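Local atomic coordinates of N-acetyltransferase (Trypanosoma brucei, PDB entry 3I3G), a protein that probably transfers the acetyl group of acetyl-CoA to D-glucosamine 6-phosphate, an early step on the way to UDP-N-acetylglucosamine. Residues 116-121 / 143-148; 32-37 / 64-69. One frame throughout, in Å; residues are numbered along the deposited sequence.

How the contacts relate
Contact 1 (116-121 with 143-148) joins two helices, whereas contact 2 (32-37 with 64-69) seats a helix on a strand; their centres are about 17 Å apart, on opposite sides of the chain's centre. All touching residues of contact 2 are buried, while contact 1 is only partly so. Contact 1 is wholly apolar, an isoleucine against a leucine methyl and the edges of two aromatic rings. Contact 2 is smaller and places a histidine against methyl groups, its NE2 bonded to a serine of the neighbouring strand. Strand 65-71 ties the two together: Thr66 and Val68 face helix 31-38, and Lys67, on the other face, forms a salt bridge with Asp120 of helix 113-127.

Contact 1 (116-121 / 143-148); sequences ALIMDL and PFYEKL
The rings of Phe144 and Tyr145 both present an edge to Ile118. Near the plane of the Phe144 ring, Ile118 CG1 lies 4.1 Å from Phe144 CE2, and it is equally close to CZ of that ring. At the Tyr145 edge, Ile118 CD1 comes within 4.0 Å of Tyr145 CE1. One face of the Tyr145 ring is occupied from within its own helix: Phe144 CD2 sits over the ring centre, 3.7 Å above the plane of Tyr145.

A beta-branched side chain suits this place because its fork offers a broad apolar surface. Leu148 CD1 sits against the branch point and both arms at once, 3.8 Å from Ile118 CB and from Ile118 CG2 and 3.9 Å from Ile118 CG1, the two side chains crossing at about a right angle. With chi1 at -62°, Ile118 CG1 lies beside the backbone N, where it also meets the Phe144 edge, and CD1 goes on to Tyr145. Phe144 gets there by holding CG anti to its backbone N (chi1 165°), which swings the ring toward helix 113-127 although its first bond does not point there.

No hydrogen bond spans the gap; shape and apolar surface hold it. Below, Ile118 rests on Ile99 and Val102 of strand 96-104, and Tyr145 shares Val102 before reaching Met157 of the second subunit. Two helices, each following one of the parallel strands 96-104 and 132-137, thus pack together on one face of the sheet, the arrangement of the C-terminal half of the GNAT acetyltransferase fold.

Contact 2 (32-37 / 64-69); sequences SSHLEL and IVTKVF
Helix 31-38 passes over strand 65-71 most closely where His34 faces Val68, their CA atoms being 8.4 Å apart; farther back along the strand the gap widens, with 10.5 Å between His34 CA and Thr66 CA. This is the helix-on-sheet layer of the GNAT fold, in which the N-terminal helices lie on one face of the central sheet and helix 113-127 on the other. The strand serves both layers: Thr66 and Val68 point toward helix 31-38, and Lys67 between them points away, its side chain packing on Leu121 of helix 113-127.

His34 bridges the wide spacing. With CG anti to the backbone N (chi1 -174°) the ring extends from the helix to touch two strand residues. Its CD2 meets Val68 CG1 at 3.9 Å, the methyl approaching the ring obliquely. Valine suits a strand, being beta-branched, and its CG1 methyl provides an apolar contact for CD2.

Several polar side-chain atoms find partners on strand 76-86. His34 NE2 is hydrogen-bonded to Ser80 OG, which probably helps to set the rotation of the imidazole, while Phe89 of the second subunit meets the ring with planes at about 80°, placing the histidine beside the dimer interface. Ser33 OG bonds to Ile77 N, tying the helix to the same strand. Threonine serves both needs: its hydroxyl OG1 pairs with Ser82 OG, and its methyl, turned anti to the backbone N by a chi1 of -58°, brings Thr66 CG2 to 4.0 Å from His34 NE2.

Contact 1 (116-121 / 143-148)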
loop_
_atom_site.group_PDB
_atom_site.type_symbol
_atom_site.label_atom_id
_atom_site.label_comp_id
_atom_site.label_asym_id
_atom_site.label_seq_id
_atom_site.Cartn_x
_atom_site.Cartn_y
_atom_site.Cartn_z
ATOM N N ALA A 116 -1.852 13.455 15.939
ATOM C CA ALA A 116 -1.416 12.426 16.878
ATOM C C ALA A 116 -1.345 11.056 16.208
ATOM O O ALA A 116 -0.373 10.321 16.376
ATOM C CB ALA A 116 -2.341 12.383 18.085
ATOM N N LEU A 117 -2.383 10.719 15.450
ATOM C CA LEU A 117 -2.434 9.440 14.748
ATOM C C LEU A 117 -1.285 9.298 13.754
ATOM O O LEU A 117 -0.570 8.296 13.757
ATOM C CB LEU A 117 -3.777 9.276 14.031
ATOM C CG LEU A 117 -4.974 8.928 14.919
ATOM C CD1 LEU A 117 -6.285 9.130 14.172
ATOM C CD2 LEU A 117 -4.859 7.504 15.432
ATOM N N ILE A 118 -1.110 10.307 12.905
ATOM C CA ILE A 118 -0.057 10.277 11.892
ATOM C C ILE A 118 1.333 10.162 12.517
ATOM O O ILE A 118 2.144 9.338 12.098
ATOM C CB ILE A 118 -0.112 11.516 10.981
ATOM C CG1 ILE A 118 -1.443 11.562 10.226
ATOM C CG2 ILE A 118 1.056 11.512 10.007
ATOM C CD1 ILE A 118 -1.700 10.346 9.354
ATOM N N MET A 119 1.603 10.995 13.517
ATOM C CA MET A 119 2.890 10.965 14.203
ATOM C C MET A 119 3.154 9.589 14.804
ATOM O O MET A 119 4.262 9.062 14.709
ATOM C CB MET A 119 2.947 12.038 15.292
ATOM C CG MET A 119 2.968 13.463 14.760
ATOM S SD MET A 119 4.422 13.813 13.749
ATOM C CE MET A 119 4.063 12.847 12.284
ATOM N N ASP A 120 2.127 9.010 15.419
ATOM C CA ASP A 120 2.238 7.682 16.010
ATOM C C ASP A 120 2.686 6.662 14.969
ATOM O O ASP A 120 3.619 5.895 15.201
ATOM C CB ASP A 120 0.900 7.251 16.615
ATOM C CG ASP A 120 0.996 5.937 17.368
ATOM O OD1 ASP A 120 1.834 5.834 18.288
ATOM O OD2 ASP A 120 0.226 5.008 17.047
ATOM N N LEU A 121 2.015 6.660 13.821
ATOM C CA LEU A 121 2.327 5.713 12.757
ATOM C C LEU A 121 3.722 5.951 12.188
ATOM O O LEU A 121 4.409 5.008 11.792
ATOM C CB LEU A 121 1.276 5.781 11.648
ATOM C CG LEU A 121 -0.137 5.357 12.054
ATOM C CD1 LEU A 121 -1.041 5.243 10.835
ATOM C CD2 LEU A 121 -0.096 4.042 12.817
ATOM N N PRO A 143 -3.501 20.239 2.747
ATOM C CA PRO A 143 -2.939 21.195 3.703
ATOM C C PRO A 143 -2.577 20.538 5.032
ATOM O O PRO A 143 -1.517 20.818 5.595
ATOM C CB PRO A 143 -4.079 22.198 3.905
ATOM C CG PRO A 143 -4.898 22.095 2.664
ATOM C CD PRO A 143 -4.832 20.651 2.272
ATOM N N PHE A 144 -3.460 19.677 5.524
ATOM C CA PHE A 144 -3.233 18.966 6.777
ATOM C C PHE A 144 -1.917 18.195 6.761
ATOM O O PHE A 144 -1.147 18.243 7.720
ATOM C CB PHE A 144 -4.402 18.020 7.067
ATOM C CG PHE A 144 -4.106 16.993 8.125
ATOM C CD1 PHE A 144 -4.061 17.348 9.463
ATOM C CD2 PHE A 144 -3.883 15.670 7.780
ATOM C CE1 PHE A 144 -3.792 16.404 10.436
ATOM C CE2 PHE A 144 -3.614 14.721 8.749
ATOM C CZ PHE A 144 -3.568 15.089 10.079
ATOM N N TYR A 145 -1.661 17.485 5.666
ATOM C CA TYR A 145 -0.451 16.674 5.553
ATOM C C TYR A 145 0.807 17.515 5.350
ATOM O O TYR A 145 1.866 17.202 5.895
ATOM C CB TYR A 145 -0.593 15.638 4.435
ATOM C CG TYR A 145 -1.575 14.534 4.757
ATOM C CD1 TYR A 145 -1.292 13.590 5.738
ATOM C CD2 TYR A 145 -2.784 14.432 4.083
ATOM C CE1 TYR A 145 -2.187 12.580 6.040
ATOM C CE2 TYR A 145 -3.685 13.424 4.375
ATOM C CZ TYR A 145 -3.381 12.501 5.354
ATOM O OH TYR A 145 -4.275 11.496 5.649
ATOM N N GLU A 146 0.694 18.583 4.570
ATOM C CA GLU A 146 1.840 19.448 4.309
ATOM C C GLU A 146 2.306 20.155 5.580
ATOM O O GLU A 146 3.491 20.446 5.738
ATOM C CB GLU A 146 1.527 20.457 3.199
ATOM C CG GLU A 146 0.326 21.348 3.465
ATOM C CD GLU A 146 -0.044 22.195 2.260
ATOM O OE1 GLU A 146 -0.439 23.365 2.450
ATOM O OE2 GLU A 146 0.066 21.693 1.121
ATOM N N LYS A 147 1.375 20.422 6.491
ATOM C CA LYS A 147 1.729 21.063 7.752
ATOM C C LYS A 147 2.440 20.086 8.683
ATOM O O LYS A 147 3.218 20.491 9.545
ATOM C CB LYS A 147 0.498 21.652 8.445
ATOM C CG LYS A 147 0.827 22.354 9.756
ATOM C CD LYS A 147 -0.370 23.090 10.331
ATOM C CE LYS A 147 0.024 23.851 11.589
ATOM N NZ LYS A 147 -1.114 24.614 12.172
ATOM N N LEU A 148 2.170 18.796 8.502
ATOM C CA LEU A 148 2.804 17.763 9.312
ATOM C C LEU A 148 4.234 17.497 8.856
ATOM O O LEU A 148 4.993 16.809 9.538
ATOM C CB LEU A 148 1.990 16.468 9.270
ATOM C CG LEU A 148 0.582 16.518 9.865
ATOM C CD1 LEU A 148 -0.075 15.150 9.794
ATOM C CD2 LEU A 148 0.619 17.024 11.300
#

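Contact 2 (32-37 / 64-69)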
loop_
_atom_site.group_PDB
_atom_site.type_symbol
_atom_site.label_atom_id
_atom_site.label_comp_id
_atom_site.label_asym_id
_atom_site.label_seq_id
_atom_site.Cartn_x
_atom_site.Cartn_y
_atom_site.Cartn_z
ATOM N N SER A 32 -17.438 -2.525 15.264
ATOM C CA SER A 32 -18.700 -1.915 14.854
ATOM C C SER A 32 -18.629 -0.391 14.904
ATOM O O SER A 32 -19.013 0.288 13.953
ATOM C CB SER A 32 -19.854 -2.420 15.722
ATOM O OG SER A 32 -19.699 -2.012 17.070
ATOM N N SER A 33 -18.139 0.143 16.019
ATOM C CA SER A 33 -18.005 1.587 16.174
ATOM C C SER A 33 -17.000 2.132 15.167
ATOM O O SER A 33 -17.143 3.247 14.663
ATOM C CB SER A 33 -17.564 1.933 17.597
ATOM O OG SER A 33 -17.489 3.335 17.777
ATOM N N HIS A 34 -15.982 1.329 14.879
ATOM C CA HIS A 34 -14.943 1.697 13.928
ATOM C C HIS A 34 -15.517 1.851 12.520
ATOM O O HIS A 34 -15.180 2.796 11.803
ATOM C CB HIS A 34 -13.832 0.643 13.945
ATOM C CG HIS A 34 -12.650 0.991 13.096
ATOM N ND1 HIS A 34 -12.318 0.288 11.958
ATOM C CD2 HIS A 34 -11.716 1.964 13.223
ATOM C CE1 HIS A 34 -11.233 0.814 11.419
ATOM N NE2 HIS A 34 -10.848 1.832 12.166
ATOM N N LEU A 35 -16.388 0.925 12.131
ATOM C CA LEU A 35 -17.012 0.971 10.813
ATOM C C LEU A 35 -17.843 2.239 10.654
ATOM O O LEU A 35 -17.867 2.852 9.586
ATOM C CB LEU A 35 -17.892 -0.262 10.588
ATOM C CG LEU A 35 -18.674 -0.304 9.273
ATOM C CD1 LEU A 35 -17.733 -0.204 8.083
ATOM C CD2 LEU A 35 -19.516 -1.566 9.189
ATOM N N GLU A 36 -18.525 2.624 11.727
ATOM C CA GLU A 36 -19.337 3.834 11.728
ATOM C C GLU A 36 -18.466 5.059 11.466
ATOM O O GLU A 36 -18.824 5.936 10.678
ATOM C CB GLU A 36 -20.069 3.974 13.064
ATOM C CG GLU A 36 -21.039 5.139 13.132
ATOM C CD GLU A 36 -21.918 5.081 14.365
ATOM O OE1 GLU A 36 -22.661 6.052 14.614
ATOM O OE2 GLU A 36 -21.864 4.062 15.085
ATOM N N LEU A 37 -17.315 5.108 12.129
ATOM C CA LEU A 37 -16.361 6.190 11.928
ATOM C C LEU A 37 -15.915 6.260 10.471
ATOM O O LEU A 37 -15.911 7.331 9.863
ATOM C CB LEU A 37 -15.143 6.004 12.836
ATOM C CG LEU A 37 -13.997 7.004 12.663
ATOM C CD1 LEU A 37 -14.426 8.396 13.094
ATOM C CD2 LEU A 37 -12.778 6.557 13.449
ATOM N N ILE A 64 -1.180 -5.492 8.604
ATOM C CA ILE A 64 -1.725 -4.151 8.782
ATOM C C ILE A 64 -1.956 -3.845 10.256
ATOM O O ILE A 64 -2.541 -4.648 10.986
ATOM C CB ILE A 64 -3.056 -3.975 8.027
ATOM C CG1 ILE A 64 -2.857 -4.202 6.529
ATOM C CG2 ILE A 64 -3.635 -2.591 8.282
ATOM C CD1 ILE A 64 -4.141 -4.145 5.733
ATOM N N VAL A 65 -1.489 -2.678 10.688
ATOM C CA VAL A 65 -1.724 -2.211 12.046
ATOM C C VAL A 65 -2.681 -1.026 12.018
ATOM O O VAL A 65 -2.491 -0.084 11.249
ATOM C CB VAL A 65 -0.418 -1.766 12.727
ATOM C CG1 VAL A 65 -0.693 -1.302 14.149
ATOM C CG2 VAL A 65 0.599 -2.894 12.717
ATOM N N THR A 66 -3.711 -1.077 12.854
ATOM C CA THR A 66 -4.659 0.025 12.943
ATOM C C THR A 66 -4.659 0.635 14.340
ATOM O O THR A 66 -4.912 -0.053 15.330
ATOM C CB THR A 66 -6.090 -0.418 12.579
ATOM O OG1 THR A 66 -6.100 -0.965 11.254
ATOM C CG2 THR A 66 -7.041 0.768 12.637
ATOM N N LYS A 67 -4.363 1.927 14.410
ATOM C CA LYS A 67 -4.404 2.653 15.671
ATOM C C LYS A 67 -5.667 3.498 15.710
ATOM O O LYS A 67 -6.060 4.085 14.703
ATOM C CB LYS A 67 -3.169 3.541 15.825
ATOM C CG LYS A 67 -1.849 2.789 15.747
ATOM C CD LYS A 67 -1.758 1.719 16.824
ATOM C CE LYS A 67 -1.648 2.329 18.210
ATOM N NZ LYS A 67 -0.316 2.956 18.441
ATOM N N VAL A 68 -6.307 3.553 16.873
ATOM C CA VAL A 68 -7.545 4.305 17.014
ATOM C C VAL A 68 -7.536 5.183 18.258
ATOM O O VAL A 68 -6.862 4.881 19.244
ATOM C CB VAL A 68 -8.767 3.368 17.101
ATOM C CG1 VAL A 68 -8.905 2.549 15.829
ATOM C CG2 VAL A 68 -8.652 2.462 18.320
ATOM N N PHE A 69 -8.286 6.276 18.197
ATOM C CA PHE A 69 -8.586 7.053 19.386
ATOM C C PHE A 69 -9.939 6.610 19.915
ATOM O O PHE A 69 -10.915 6.540 19.165
ATOM C CB PHE A 69 -8.595 8.551 19.084
ATOM C CG PHE A 69 -7.269 9.219 19.303
ATOM C CD1 PHE A 69 -6.786 9.415 20.586
ATOM C CD2 PHE A 69 -6.510 9.651 18.230
ATOM C CE1 PHE A 69 -5.566 10.029 20.794
ATOM C CE2 PHE A 69 -5.290 10.267 18.433
ATOM C CZ PHE A 69 -4.818 10.455 19.717
#